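Local structure of phosphoribosylaminoimidazole-succinocarboxamide synthase (Pyrococcus horikoshii, 4O86) at residues P87-V92 with D173-F178; V91-V96 with E118-N123. The protein catalyses the ATP-dependent joining of L-aspartate to the imidazole carboxylate of CAIR, giving SAICAR in de novo purine biosynthesis. All blocks are in the same frame, centred on the assembly; numbering follows the deposited sequence.

Both contacts start from strand 84-93, which runs between its antiparallel neighbours 169-180 (contact 1) and 111-121 (contact 2) in one antiparallel sheet. Their centres lie about 6 Å apart, and they share V91 and V92. Along the chain the order is 87-92, 91-96, 118-123 and 173-178, with helix 143-165 lying in the chain between 118-123 and 173-178. E89 ties the two together: its carboxylate is salt-bridged to K122, and its backbone O is a probable hydrogen-bond partner of Y120 N. The three strands bring their polar side chains to one site, where cytidine nucleotide, phosphate ion and ADP are bound.

Contact 1 (P87-V92 with D173-F178); sequences PLEVVV and DFKLEF. With CDP (cytidine-5'-diphosphate), chain C; C5P (cytidine-5'-monophosphate), chain D; PO4 (phosphate ion), chain G.
V90 and L176 form a hydrogen-bonded pair in the antiparallel sheet where strands 84-93 and 169-180 run side by side. V90 N gives a nearly straight bond to L176 O (2.8 Å, 179°), and L176 N returns one to V90 O. V92 and F174 repeat the exchange, with V92 N donating to F174 O and F174 N to V92 O, so four buried amides and four carbonyls are paired. V91 and K175 form the non-hydrogen-bonded pair between them, where V91 CA makes a CA-H...O contact with F174 O (3.2 Å). Beyond the paired part, a water accepts from F178 N (2.8 Å) and probably donates to L88 O.

V90, V92, F174 and L176 share one face of the sheet, packed partly against helix 143-165. V92 CB lies 3.6 Å from F174 CZ, while V90 CG2 meets the edge of the F178 ring. V91 and K175 point to the other face, beside the cytidine nucleotide, modelled as CDP and CMP in the same place. K175, bent at chi2 (-91°) and chi3, lays its CG and CD against E89 CB and then turns NZ to E177 OE2 (2.8 Å), D190 and the phosphate ion. E177 OE1 binds the ribose O2' of ADP; D173 OD2 is salt-bridged to R198, and D173 OD1 lies 2.7 Å from CDP O3'. E89 and E177 run alongside each other, carboxylates nearly parallel; the salt bridges of E89 to K122 and E177 to K175 would probably offset their like charges. E89 OE2 lies 2.9 Å from CDP N4.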
ATOM      1  N   PRO A  87      -2.400  -7.561  13.845  1.00 15.97           N
ATOM      2  CA  PRO A  87      -2.603  -6.104  13.872  1.00 16.16           C
ATOM      3  C   PRO A  87      -2.908  -5.575  12.467  1.00 16.65           C
ATOM      4  O   PRO A  87      -2.134  -4.791  11.890  1.00 17.16           O
ATOM      5  CB  PRO A  87      -1.270  -5.577  14.430  1.00 16.11           C
ATOM      6  CG  PRO A  87      -0.262  -6.584  13.979  1.00 15.86           C
ATOM      7  CD  PRO A  87      -0.967  -7.922  13.883  1.00 15.88           C
ATOM      8  N   LEU A  88      -4.048  -6.012  11.930  1.00 16.13           N
ATOM      9  CA  LEU A  88      -4.449  -5.703  10.566  1.00 15.93           C
ATOM     10  C   LEU A  88      -5.911  -5.320  10.480  1.00 15.86           C
ATOM     11  O   LEU A  88      -6.755  -5.801  11.241  1.00 15.29           O
ATOM     12  CB  LEU A  88      -4.251  -6.916   9.644  1.00 16.04           C
ATOM     13  CG  LEU A  88      -2.855  -7.446   9.294  1.00 16.12           C
ATOM     14  CD1 LEU A  88      -3.050  -8.699   8.446  1.00 16.10           C
ATOM     15  CD2 LEU A  88      -2.025  -6.411   8.553  1.00 15.19           C
ATOM     16  N   GLU A  89      -6.205  -4.454   9.524  1.00 15.81           N
ATOM     17  CA  GLU A  89      -7.565  -4.261   9.073  1.00 15.62           C
ATOM     18  C   GLU A  89      -7.532  -4.619   7.601  1.00 15.04           C
ATOM     19  O   GLU A  89      -6.719  -4.075   6.844  1.00 14.39           O
ATOM     20  CB  GLU A  89      -8.013  -2.827   9.329  1.00 17.64           C
ATOM     21  CG  GLU A  89      -8.067  -2.539  10.830  1.00 20.33           C
ATOM     22  CD  GLU A  89      -8.772  -1.254  11.190  1.00 23.24           C
ATOM     23  OE1 GLU A  89      -8.690  -0.853  12.377  1.00 24.96           O
ATOM     24  OE2 GLU A  89      -9.410  -0.639  10.302  1.00 24.55           O
ATOM     25  N   VAL A  90      -8.373  -5.581   7.220  1.00 13.97           N
ATOM     26  CA  VAL A  90      -8.387  -6.127   5.875  1.00 13.07           C
ATOM     27  C   VAL A  90      -9.616  -5.596   5.155  1.00 13.17           C
ATOM     28  O   VAL A  90     -10.743  -5.889   5.529  1.00 13.45           O
ATOM     29  CB  VAL A  90      -8.380  -7.669   5.896  1.00 12.84           C
ATOM     30  CG1 VAL A  90      -8.322  -8.229   4.482  1.00 12.30           C
ATOM     31  CG2 VAL A  90      -7.196  -8.173   6.724  1.00 12.34           C
ATOM     32  N   VAL A  91      -9.388  -4.779   4.143  1.00 12.95           N
ATOM     33  CA  VAL A  91     -10.473  -4.125   3.455  1.00 13.02           C
ATOM     34  C   VAL A  91     -10.698  -4.786   2.080  1.00 13.16           C
ATOM     35  O   VAL A  91      -9.760  -4.944   1.295  1.00 13.07           O
ATOM     36  CB  VAL A  91     -10.213  -2.602   3.321  1.00 13.34           C
ATOM     37  CG1 VAL A  91     -11.287  -1.962   2.459  1.00 13.06           C
ATOM     38  CG2 VAL A  91     -10.179  -1.925   4.696  1.00 12.93           C
ATOM     39  N   VAL A  92     -11.934  -5.198   1.814  1.00 12.74           N
ATOM     40  CA  VAL A  92     -12.297  -5.718   0.503  1.00 13.46           C
ATOM     41  C   VAL A  92     -13.217  -4.704  -0.202  1.00 13.33           C
ATOM     42  O   VAL A  92     -14.105  -4.155   0.423  1.00 12.74           O
ATOM     43  CB  VAL A  92     -12.980  -7.102   0.619  1.00 13.43           C
ATOM     44  CG1 VAL A  92     -13.188  -7.708  -0.750  1.00 13.51           C
ATOM     45  CG2 VAL A  92     -12.152  -8.043   1.484  1.00 13.38           C
ATOM     46  N   ASP A 173     -17.913  -1.923  -0.046  1.00 14.79           N
ATOM     47  CA  ASP A 173     -16.625  -2.366   0.503  1.00 14.68           C
ATOM     48  C   ASP A 173     -16.865  -2.683   1.961  1.00 14.52           C
ATOM     49  O   ASP A 173     -17.982  -2.477   2.445  1.00 14.78           O
ATOM     50  CB  ASP A 173     -15.539  -1.290   0.362  1.00 14.17           C
ATOM     51  CG  ASP A 173     -15.958   0.060   0.964  1.00 13.96           C
ATOM     52  OD1 ASP A 173     -16.674   0.084   1.974  1.00 13.53           O
ATOM     53  OD2 ASP A 173     -15.558   1.100   0.419  1.00 14.18           O
ATOM     54  N   PHE A 174     -15.847  -3.190   2.655  1.00 13.73           N
ATOM     55  CA  PHE A 174     -15.972  -3.508   4.085  1.00 13.37           C
ATOM     56  C   PHE A 174     -14.619  -3.831   4.687  1.00 13.01           C
ATOM     57  O   PHE A 174     -13.668  -4.136   3.971  1.00 12.36           O
ATOM     58  CB  PHE A 174     -16.962  -4.672   4.332  1.00 13.72           C
ATOM     59  CG  PHE A 174     -16.574  -5.973   3.663  1.00 13.52           C
ATOM     60  CD1 PHE A 174     -15.940  -6.981   4.387  1.00 13.57           C
ATOM     61  CD2 PHE A 174     -16.848  -6.195   2.315  1.00 13.44           C
ATOM     62  CE1 PHE A 174     -15.589  -8.186   3.790  1.00 13.47           C
ATOM     63  CE2 PHE A 174     -16.490  -7.396   1.705  1.00 13.65           C
ATOM     64  CZ  PHE A 174     -15.856  -8.393   2.444  1.00 13.43           C
ATOM     65  N   LYS A 175     -14.542  -3.764   6.010  1.00 13.14           N
ATOM     66  CA  LYS A 175     -13.314  -4.069   6.734  1.00 12.74           C
ATOM     67  C   LYS A 175     -13.493  -5.312   7.625  1.00 12.61           C
ATOM     68  O   LYS A 175     -14.488  -5.445   8.333  1.00 11.88           O
ATOM     69  CB  LYS A 175     -12.901  -2.864   7.587  1.00 12.79           C
ATOM     70  CG  LYS A 175     -11.581  -3.020   8.348  1.00 13.08           C
ATOM     71  CD  LYS A 175     -11.758  -3.590   9.756  1.00 13.32           C
ATOM     72  CE  LYS A 175     -12.472  -2.601  10.691  1.00 13.77           C
ATOM     73  NZ  LYS A 175     -12.799  -3.194  12.031  1.00 13.69           N
ATOM     74  N   LEU A 176     -12.500  -6.195   7.600  1.00 12.40           N
ATOM     75  CA  LEU A 176     -12.453  -7.326   8.515  1.00 12.40           C
ATOM     76  C   LEU A 176     -11.211  -7.286   9.395  1.00 12.50           C
ATOM     77  O   LEU A 176     -10.206  -6.625   9.074  1.00 11.70           O
ATOM     78  CB  LEU A 176     -12.454  -8.658   7.748  1.00 12.15           C
ATOM     79  CG  LEU A 176     -13.603  -8.929   6.775  1.00 12.42           C
ATOM     80  CD1 LEU A 176     -13.320 -10.214   6.007  1.00 12.12           C
ATOM     81  CD2 LEU A 176     -14.950  -8.984   7.492  1.00 11.90           C
ATOM     82  N   GLU A 177     -11.284  -8.031  10.493  1.00 12.59           N
ATOM     83  CA  GLU A 177     -10.129  -8.283  11.336  1.00 12.92           C
ATOM     84  C   GLU A 177     -10.036  -9.774  11.656  1.00 12.99           C
ATOM     85  O   GLU A 177     -11.045 -10.498  11.638  1.00 12.78           O
ATOM     86  CB  GLU A 177     -10.222  -7.453  12.610  1.00 13.69           C
ATOM     87  CG  GLU A 177     -10.085  -5.964  12.347  1.00 14.64           C
ATOM     88  CD  GLU A 177     -10.096  -5.148  13.613  1.00 15.46           C
ATOM     89  OE1 GLU A 177      -9.598  -5.651  14.637  1.00 16.29           O
ATOM     90  OE2 GLU A 177     -10.590  -4.007  13.575  1.00 15.29           O
ATOM     91  N   PHE A 178      -8.820 -10.223  11.945  1.00 12.92           N
ATOM     92  CA  PHE A 178      -8.535 -11.637  12.136  1.00 13.13           C
ATOM     93  C   PHE A 178      -7.588 -11.845  13.299  1.00 13.75           C
ATOM     94  O   PHE A 178      -6.780 -10.969  13.634  1.00 13.37           O
ATOM     95  CB  PHE A 178      -7.835 -12.215  10.899  1.00 13.30           C
ATOM     96  CG  PHE A 178      -8.673 -12.226   9.668  1.00 13.28           C
ATOM     97  CD1 PHE A 178      -9.427 -13.350   9.337  1.00 13.15           C
ATOM     98  CD2 PHE A 178      -8.714 -11.112   8.828  1.00 13.70           C
ATOM     99  CE1 PHE A 178     -10.189 -13.381   8.188  1.00 13.10           C
ATOM    100  CE2 PHE A 178      -9.487 -11.131   7.672  1.00 13.17           C
ATOM    101  CZ  PHE A 178     -10.224 -12.259   7.361  1.00 13.48           C
TER
HETATM  102  O3B CDP C 502     -12.051   6.741   5.729  0.50 15.93           O
HETATM  103  PB  CDP C 502     -12.938   5.681   5.134  0.50 16.39           P
HETATM  104  O1B CDP C 502     -13.802   4.993   6.176  0.50 15.98           O
HETATM  105  O2B CDP C 502     -13.654   6.087   3.873  0.50 15.41           O
HETATM  106  O3A CDP C 502     -11.886   4.541   4.671  0.50 16.19           O
HETATM  107  PA  CDP C 502     -12.102   3.527   3.434  0.50 16.32           P
HETATM  108  O1A CDP C 502     -10.783   2.849   3.149  0.50 16.70           O
HETATM  109  O2A CDP C 502     -12.783   4.232   2.280  0.50 16.40           O
HETATM  110  O5' CDP C 502     -13.121   2.451   4.056  0.50 16.38           O
HETATM  111  C5' CDP C 502     -13.177   1.116   3.558  0.50 16.84           C
HETATM  112  C4' CDP C 502     -14.206   0.326   4.354  0.50 17.53           C
HETATM  113  O4' CDP C 502     -13.640  -0.104   5.592  0.50 17.87           O
HETATM  114  C3' CDP C 502     -15.400   1.194   4.714  0.50 17.96           C
HETATM  115  O3' CDP C 502     -16.592   0.404   4.633  0.50 17.74           O
HETATM  116  C2' CDP C 502     -15.186   1.605   6.147  0.50 18.19           C
HETATM  117  O2' CDP C 502     -16.464   1.689   6.786  0.50 18.72           O
HETATM  118  C1' CDP C 502     -14.337   0.473   6.704  0.50 18.49           C
HETATM  119  N1  CDP C 502     -13.340   0.916   7.692  0.50 18.99           N
HETATM  120  C2  CDP C 502     -13.477   0.547   9.048  0.50 18.88           C
HETATM  121  O2  CDP C 502     -14.459  -0.134   9.409  0.50 18.46           O
HETATM  122  N3  CDP C 502     -12.549   0.938   9.955  0.50 19.21           N
HETATM  123  C4  CDP C 502     -11.482   1.672   9.572  0.50 19.57           C
HETATM  124  N4  CDP C 502     -10.565   2.058  10.488  0.50 20.38           N
HETATM  125  C5  CDP C 502     -11.323   2.042   8.239  0.50 19.54           C
HETATM  126  C6  CDP C 502     -12.278   1.640   7.304  0.50 19.45           C
HETATM  127  O3P C5P D 503     -12.096   4.677   4.427  0.50 16.44           O
HETATM  128  P   C5P D 503     -12.036   3.554   3.426  0.50 16.37           P
HETATM  129  O1P C5P D 503     -12.828   3.780   2.158  0.50 16.30           O
HETATM  130  O2P C5P D 503     -10.636   3.054   3.161  0.50 16.62           O
HETATM  131  O5' C5P D 503     -12.824   2.364   4.166  0.50 16.46           O
HETATM  132  C5' C5P D 503     -13.156   1.157   3.482  0.50 16.91           C
HETATM  133  C4' C5P D 503     -14.169   0.362   4.297  0.50 17.57           C
HETATM  134  O4' C5P D 503     -13.579  -0.087   5.517  0.50 17.89           O
HETATM  135  C3' C5P D 503     -15.360   1.221   4.690  0.50 18.03           C
HETATM  136  O3' C5P D 503     -16.553   0.434   4.596  0.50 17.81           O
HETATM  137  C2' C5P D 503     -15.139   1.586   6.134  0.50 18.24           C
HETATM  138  O2' C5P D 503     -16.416   1.640   6.780  0.50 18.83           O
HETATM  139  C1' C5P D 503     -14.280   0.443   6.651  0.50 18.52           C
HETATM  140  N1  C5P D 503     -13.286   0.861   7.652  0.50 19.00           N
HETATM  141  C2  C5P D 503     -13.467   0.529   9.013  0.50 18.87           C
HETATM  142  N3  C5P D 503     -12.541   0.900   9.931  0.50 19.18           N
HETATM  143  C4  C5P D 503     -11.438   1.582   9.553  0.50 19.48           C
HETATM  144  C5  C5P D 503     -11.237   1.915   8.217  0.50 19.48           C
HETATM  145  C6  C5P D 503     -12.188   1.532   7.271  0.50 19.42           C
HETATM  146  O2  C5P D 503     -14.484  -0.105   9.369  0.50 18.47           O
HETATM  147  N4  C5P D 503     -10.522   1.948  10.478  0.50 20.28           N
HETATM  148  P   PO4 G 506     -11.702   0.314  13.540  0.80 38.08           P
HETATM  149  O1  PO4 G 506     -10.516   0.884  12.810  0.80 36.50           O
HETATM  150  O2  PO4 G 506     -12.912   0.206  12.638  0.80 36.54           O
HETATM  151  O3  PO4 G 506     -11.367  -1.074  14.028  0.80 38.82           O
HETATM  152  O4  PO4 G 506     -12.017   1.228  14.711  0.80 37.96           O
HETATM  153  O   HOH W   1      -6.648  -8.397  11.859  1.00 14.54           O

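Contact 2 (V91-V96 with E118-N123); sequences VVRNVV and ELYYKN. With C5P (cytidine-5'-monophosphate), chain D; CDP (cytidine-5'-diphosphate), chain C; PO4 (phosphate ion), chain G.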
ATOM      1  N   VAL A  91      -9.388  -4.779   4.143  1.00 12.95           N
ATOM      2  CA  VAL A  91     -10.473  -4.125   3.455  1.00 13.02           C
ATOM      3  C   VAL A  91     -10.698  -4.786   2.080  1.00 13.16           C
ATOM      4  O   VAL A  91      -9.760  -4.944   1.295  1.00 13.07           O
ATOM      5  CB  VAL A  91     -10.213  -2.602   3.321  1.00 13.34           C
ATOM      6  CG1 VAL A  91     -11.287  -1.962   2.459  1.00 13.06           C
ATOM      7  CG2 VAL A  91     -10.179  -1.925   4.696  1.00 12.93           C
ATOM      8  N   VAL A  92     -11.934  -5.198   1.814  1.00 12.74           N
ATOM      9  CA  VAL A  92     -12.297  -5.718   0.503  1.00 13.46           C
ATOM     10  C   VAL A  92     -13.217  -4.704  -0.202  1.00 13.33           C
ATOM     11  O   VAL A  92     -14.105  -4.155   0.423  1.00 12.74           O
ATOM     12  CB  VAL A  92     -12.980  -7.102   0.619  1.00 13.43           C
ATOM     13  CG1 VAL A  92     -13.188  -7.708  -0.750  1.00 13.51           C
ATOM     14  CG2 VAL A  92     -12.152  -8.043   1.484  1.00 13.38           C
ATOM     15  N   ARG A  93     -12.986  -4.444  -1.489  1.00 13.39           N
ATOM     16  CA  ARG A  93     -13.711  -3.388  -2.194  1.00 13.37           C
ATOM     17  C   ARG A  93     -14.276  -3.864  -3.541  1.00 14.06           C
ATOM     18  O   ARG A  93     -13.533  -4.399  -4.378  1.00 14.28           O
ATOM     19  CB  ARG A  93     -12.809  -2.146  -2.370  1.00 13.19           C
ATOM     20  CG  ARG A  93     -11.781  -1.956  -1.242  1.00 12.75           C
ATOM     21  CD  ARG A  93     -10.998  -0.654  -1.353  1.00 12.92           C
ATOM     22  NE  ARG A  93     -11.842   0.484  -1.043  1.00 12.39           N
ATOM     23  CZ  ARG A  93     -11.630   1.375  -0.077  1.00 12.69           C
ATOM     24  NH1 ARG A  93     -10.548   1.319   0.710  1.00 12.14           N
ATOM     25  NH2 ARG A  93     -12.523   2.347   0.085  1.00 12.00           N
ATOM     26  N   ASN A  94     -15.585  -3.668  -3.741  1.00 14.50           N
ATOM     27  CA  ASN A  94     -16.281  -4.054  -4.996  1.00 14.79           C
ATOM     28  C   ASN A  94     -16.606  -2.858  -5.901  1.00 15.46           C
ATOM     29  O   ASN A  94     -16.572  -2.958  -7.143  1.00 15.66           O
ATOM     30  CB  ASN A  94     -17.567  -4.820  -4.673  1.00 13.87           C
ATOM     31  CG  ASN A  94     -17.300  -6.076  -3.859  1.00 14.41           C
ATOM     32  OD1 ASN A  94     -16.446  -6.893  -4.223  1.00 14.56           O
ATOM     33  ND2 ASN A  94     -17.999  -6.224  -2.743  1.00 13.76           N
ATOM     34  N   VAL A  95     -16.943  -1.746  -5.249  1.00 14.78           N
ATOM     35  CA  VAL A  95     -17.344  -0.511  -5.896  1.00 14.96           C
ATOM     36  C   VAL A  95     -16.460   0.580  -5.305  1.00 15.37           C
ATOM     37  O   VAL A  95     -16.188   0.563  -4.097  1.00 15.73           O
ATOM     38  CB  VAL A  95     -18.833  -0.209  -5.609  1.00 14.87           C
ATOM     39  CG1 VAL A  95     -19.223   1.178  -6.093  1.00 15.33           C
ATOM     40  CG2 VAL A  95     -19.716  -1.274  -6.247  1.00 14.93           C
ATOM     41  N   VAL A  96     -15.993   1.496  -6.154  1.00 15.21           N
ATOM     42  CA  VAL A  96     -15.147   2.619  -5.729  1.00 15.21           C
ATOM     43  C   VAL A  96     -15.910   3.585  -4.806  1.00 15.42           C
ATOM     44  O   VAL A  96     -16.974   4.106  -5.168  1.00 14.94           O
ATOM     45  CB  VAL A  96     -14.592   3.405  -6.940  1.00 15.56           C
ATOM     46  CG1 VAL A  96     -13.788   4.614  -6.472  1.00 15.58           C
ATOM     47  CG2 VAL A  96     -13.752   2.503  -7.853  1.00 14.96           C
ATOM     48  N   GLU A 118      -7.201  -4.624   0.418  1.00 13.89           N
ATOM     49  CA  GLU A 118      -6.163  -3.753   0.960  1.00 13.54           C
ATOM     50  C   GLU A 118      -5.847  -4.149   2.402  1.00 13.79           C
ATOM     51  O   GLU A 118      -6.754  -4.517   3.173  1.00 13.80           O
ATOM     52  CB  GLU A 118      -6.573  -2.276   0.896  1.00 13.35           C
ATOM     53  CG  GLU A 118      -6.975  -1.785  -0.494  1.00 13.27           C
ATOM     54  CD  GLU A 118      -7.569  -0.384  -0.485  1.00 13.63           C
ATOM     55  OE1 GLU A 118      -8.041   0.085   0.574  1.00 13.57           O
ATOM     56  OE2 GLU A 118      -7.576   0.266  -1.548  1.00 14.05           O
ATOM     57  N   LEU A 119      -4.560  -4.080   2.749  1.00 13.05           N
ATOM     58  CA  LEU A 119      -4.103  -4.369   4.104  1.00 13.04           C
ATOM     59  C   LEU A 119      -3.734  -3.076   4.797  1.00 12.90           C
ATOM     60  O   LEU A 119      -3.022  -2.247   4.230  1.00 12.50           O
ATOM     61  CB  LEU A 119      -2.887  -5.289   4.082  1.00 13.02           C
ATOM     62  CG  LEU A 119      -3.126  -6.642   3.403  1.00 13.48           C
ATOM     63  CD1 LEU A 119      -1.800  -7.339   3.167  1.00 13.51           C
ATOM     64  CD2 LEU A 119      -4.080  -7.523   4.197  1.00 13.28           C
ATOM     65  N   TYR A 120      -4.231  -2.901   6.012  1.00 13.01           N
ATOM     66  CA  TYR A 120      -3.927  -1.714   6.794  1.00 13.64           C
ATOM     67  C   TYR A 120      -3.289  -2.133   8.110  1.00 13.91           C
ATOM     68  O   TYR A 120      -3.744  -3.072   8.744  1.00 13.75           O
ATOM     69  CB  TYR A 120      -5.200  -0.896   7.037  1.00 13.70           C
ATOM     70  CG  TYR A 120      -5.692  -0.195   5.795  1.00 13.94           C
ATOM     71  CD1 TYR A 120      -5.220   1.076   5.457  1.00 14.09           C
ATOM     72  CD2 TYR A 120      -6.625  -0.804   4.959  1.00 13.84           C
ATOM     73  CE1 TYR A 120      -5.672   1.729   4.322  1.00 14.43           C
ATOM     74  CE2 TYR A 120      -7.076  -0.174   3.820  1.00 14.20           C
ATOM     75  CZ  TYR A 120      -6.594   1.082   3.497  1.00 14.60           C
ATOM     76  OH  TYR A 120      -7.056   1.682   2.355  1.00 14.76           O
ATOM     77  N   TYR A 121      -2.215  -1.456   8.493  1.00 14.96           N
ATOM     78  CA  TYR A 121      -1.541  -1.732   9.750  1.00 15.72           C
ATOM     79  C   TYR A 121      -2.312  -1.053  10.878  1.00 16.74           C
ATOM     80  O   TYR A 121      -2.353   0.185  10.967  1.00 16.89           O
ATOM     81  CB  TYR A 121      -0.081  -1.244   9.695  1.00 16.31           C
ATOM     82  CG  TYR A 121       0.713  -1.432  10.982  1.00 16.59           C
ATOM     83  CD1 TYR A 121       0.455  -2.510  11.828  1.00 16.78           C
ATOM     84  CD2 TYR A 121       1.735  -0.540  11.335  1.00 17.01           C
ATOM     85  CE1 TYR A 121       1.173  -2.697  12.992  1.00 17.81           C
ATOM     86  CE2 TYR A 121       2.458  -0.711  12.508  1.00 17.78           C
ATOM     87  CZ  TYR A 121       2.167  -1.789  13.328  1.00 18.28           C
ATOM     88  OH  TYR A 121       2.868  -1.996  14.475  1.00 19.87           O
ATOM     89  N   LYS A 122      -2.935  -1.864  11.731  1.00 18.38           N
ATOM     90  CA  LYS A 122      -3.732  -1.342  12.842  1.00 20.64           C
ATOM     91  C   LYS A 122      -2.798  -0.755  13.890  1.00 21.29           C
ATOM     92  O   LYS A 122      -2.249  -1.480  14.708  1.00 22.28           O
ATOM     93  CB  LYS A 122      -4.592  -2.453  13.433  1.00 20.77           C
ATOM     94  CG  LYS A 122      -5.804  -1.954  14.196  1.00 21.95           C
ATOM     95  CD  LYS A 122      -6.559  -3.115  14.840  1.00 21.29           C
ATOM     96  CE  LYS A 122      -7.567  -2.581  15.847  1.00 22.93           C
ATOM     97  NZ  LYS A 122      -8.519  -1.602  15.234  1.00 22.65           N
ATOM     98  N   ASN A 123      -2.588   0.557  13.833  1.00 22.58           N
ATOM     99  CA  ASN A 123      -1.594   1.227  14.670  1.00 24.57           C
ATOM    100  C   ASN A 123      -1.939   2.699  14.837  1.00 26.41           C
ATOM    101  O   ASN A 123      -1.835   3.487  13.888  1.00 26.33           O
ATOM    102  CB  ASN A 123      -0.194   1.085  14.057  1.00 24.34           C
ATOM    103  CG  ASN A 123       0.891   1.763  14.886  1.00 24.70           C
ATOM    104  OD1 ASN A 123       0.852   2.970  15.119  1.00 25.48           O
ATOM    105  ND2 ASN A 123       1.877   0.987  15.318  1.00 23.60           N
TER
HETATM  106  O3P C5P D 503     -12.096   4.677   4.427  0.50 16.44           O
HETATM  107  P   C5P D 503     -12.036   3.554   3.426  0.50 16.37           P
HETATM  108  O1P C5P D 503     -12.828   3.780   2.158  0.50 16.30           O
HETATM  109  O2P C5P D 503     -10.636   3.054   3.161  0.50 16.62           O
HETATM  110  O5' C5P D 503     -12.824   2.364   4.166  0.50 16.46           O
HETATM  111  C5' C5P D 503     -13.156   1.157   3.482  0.50 16.91           C
HETATM  112  C4' C5P D 503     -14.169   0.362   4.297  0.50 17.57           C
HETATM  113  O4' C5P D 503     -13.579  -0.087   5.517  0.50 17.89           O
HETATM  114  C3' C5P D 503     -15.360   1.221   4.690  0.50 18.03           C
HETATM  115  O3' C5P D 503     -16.553   0.434   4.596  0.50 17.81           O
HETATM  116  C2' C5P D 503     -15.139   1.586   6.134  0.50 18.24           C
HETATM  117  O2' C5P D 503     -16.416   1.640   6.780  0.50 18.83           O
HETATM  118  C1' C5P D 503     -14.280   0.443   6.651  0.50 18.52           C
HETATM  119  N1  C5P D 503     -13.286   0.861   7.652  0.50 19.00           N
HETATM  120  C2  C5P D 503     -13.467   0.529   9.013  0.50 18.87           C
HETATM  121  N3  C5P D 503     -12.541   0.900   9.931  0.50 19.18           N
HETATM  122  C4  C5P D 503     -11.438   1.582   9.553  0.50 19.48           C
HETATM  123  C5  C5P D 503     -11.237   1.915   8.217  0.50 19.48           C
HETATM  124  C6  C5P D 503     -12.188   1.532   7.271  0.50 19.42           C
HETATM  125  O2  C5P D 503     -14.484  -0.105   9.369  0.50 18.47           O
HETATM  126  N4  C5P D 503     -10.522   1.948  10.478  0.50 20.28           N
HETATM  127  O3B CDP C 502     -12.051   6.741   5.729  0.50 15.93           O
HETATM  128  PB  CDP C 502     -12.938   5.681   5.134  0.50 16.39           P
HETATM  129  O1B CDP C 502     -13.802   4.993   6.176  0.50 15.98           O
HETATM  130  O2B CDP C 502     -13.654   6.087   3.873  0.50 15.41           O
HETATM  131  O3A CDP C 502     -11.886   4.541   4.671  0.50 16.19           O
HETATM  132  PA  CDP C 502     -12.102   3.527   3.434  0.50 16.32           P
HETATM  133  O1A CDP C 502     -10.783   2.849   3.149  0.50 16.70           O
HETATM  134  O2A CDP C 502     -12.783   4.232   2.280  0.50 16.40           O
HETATM  135  O5' CDP C 502     -13.121   2.451   4.056  0.50 16.38           O
HETATM  136  C5' CDP C 502     -13.177   1.116   3.558  0.50 16.84           C
HETATM  137  C4' CDP C 502     -14.206   0.326   4.354  0.50 17.53           C
HETATM  138  O4' CDP C 502     -13.640  -0.104   5.592  0.50 17.87           O
HETATM  139  C3' CDP C 502     -15.400   1.194   4.714  0.50 17.96           C
HETATM  140  O3' CDP C 502     -16.592   0.404   4.633  0.50 17.74           O
HETATM  141  C2' CDP C 502     -15.186   1.605   6.147  0.50 18.19           C
HETATM  142  O2' CDP C 502     -16.464   1.689   6.786  0.50 18.72           O
HETATM  143  C1' CDP C 502     -14.337   0.473   6.704  0.50 18.49           C
HETATM  144  N1  CDP C 502     -13.340   0.916   7.692  0.50 18.99           N
HETATM  145  C2  CDP C 502     -13.477   0.547   9.048  0.50 18.88           C
HETATM  146  O2  CDP C 502     -14.459  -0.134   9.409  0.50 18.46           O
HETATM  147  N3  CDP C 502     -12.549   0.938   9.955  0.50 19.21           N
HETATM  148  C4  CDP C 502     -11.482   1.672   9.572  0.50 19.57           C
HETATM  149  N4  CDP C 502     -10.565   2.058  10.488  0.50 20.38           N
HETATM  150  C5  CDP C 502     -11.323   2.042   8.239  0.50 19.54           C
HETATM  151  C6  CDP C 502     -12.278   1.640   7.304  0.50 19.45           C
HETATM  152  P   PO4 G 506     -11.702   0.314  13.540  0.80 38.08           P
HETATM  153  O1  PO4 G 506     -10.516   0.884  12.810  0.80 36.50           O
HETATM  154  O2  PO4 G 506     -12.912   0.206  12.638  0.80 36.54           O
HETATM  155  O3  PO4 G 506     -11.367  -1.074  14.028  0.80 38.82           O
HETATM  156  O4  PO4 G 506     -12.017   1.228  14.711  0.80 37.96           O
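R93 and E118 cross at a slant, their guanidinium and carboxylate planes 59° apart, on the antiparallel strands 84-93 and 111-121. NH1 of R93 donates to OE1 of E118 (2.8 Å); OE1 lies near the guanidinium plane, whereas NH1 comes from above the carboxylate plane. From the opposite carboxylate face Y120 OH also donates to OE1 (2.6 Å), so this one oxygen is gripped by two donors. R93 CD rests against the E118 carboxylate, 3.5 Å from CD of E118; beyond it the bend at chi3 (71°) swings the guanidinium toward the nucleotide phosphate. There NH1 and NH2 both reach the alpha-phosphate of CDP, at O1A and O2A (each 2.9 Å), with C5' of CDP over one guanidinium face.

Beside this group V91 CG2 packs obliquely against the Y120 ring, 3.7 Å from CE2. In the backbone, V91 and E118 form a hydrogen-bonded pair, each N donating to the other's O. S99, R198 and R214 also bind the nucleotide.

An alanine in place of R93 would take away both phosphate bonds and is likely to leave the E118 carboxylate without its charge partner. Through its two-sided hold on OE1, the network probably keeps E118 in place and, through it, R93 turned toward the phosphate, consistent with this being where the phosphate of the ribonucleotide substrate CAIR binds.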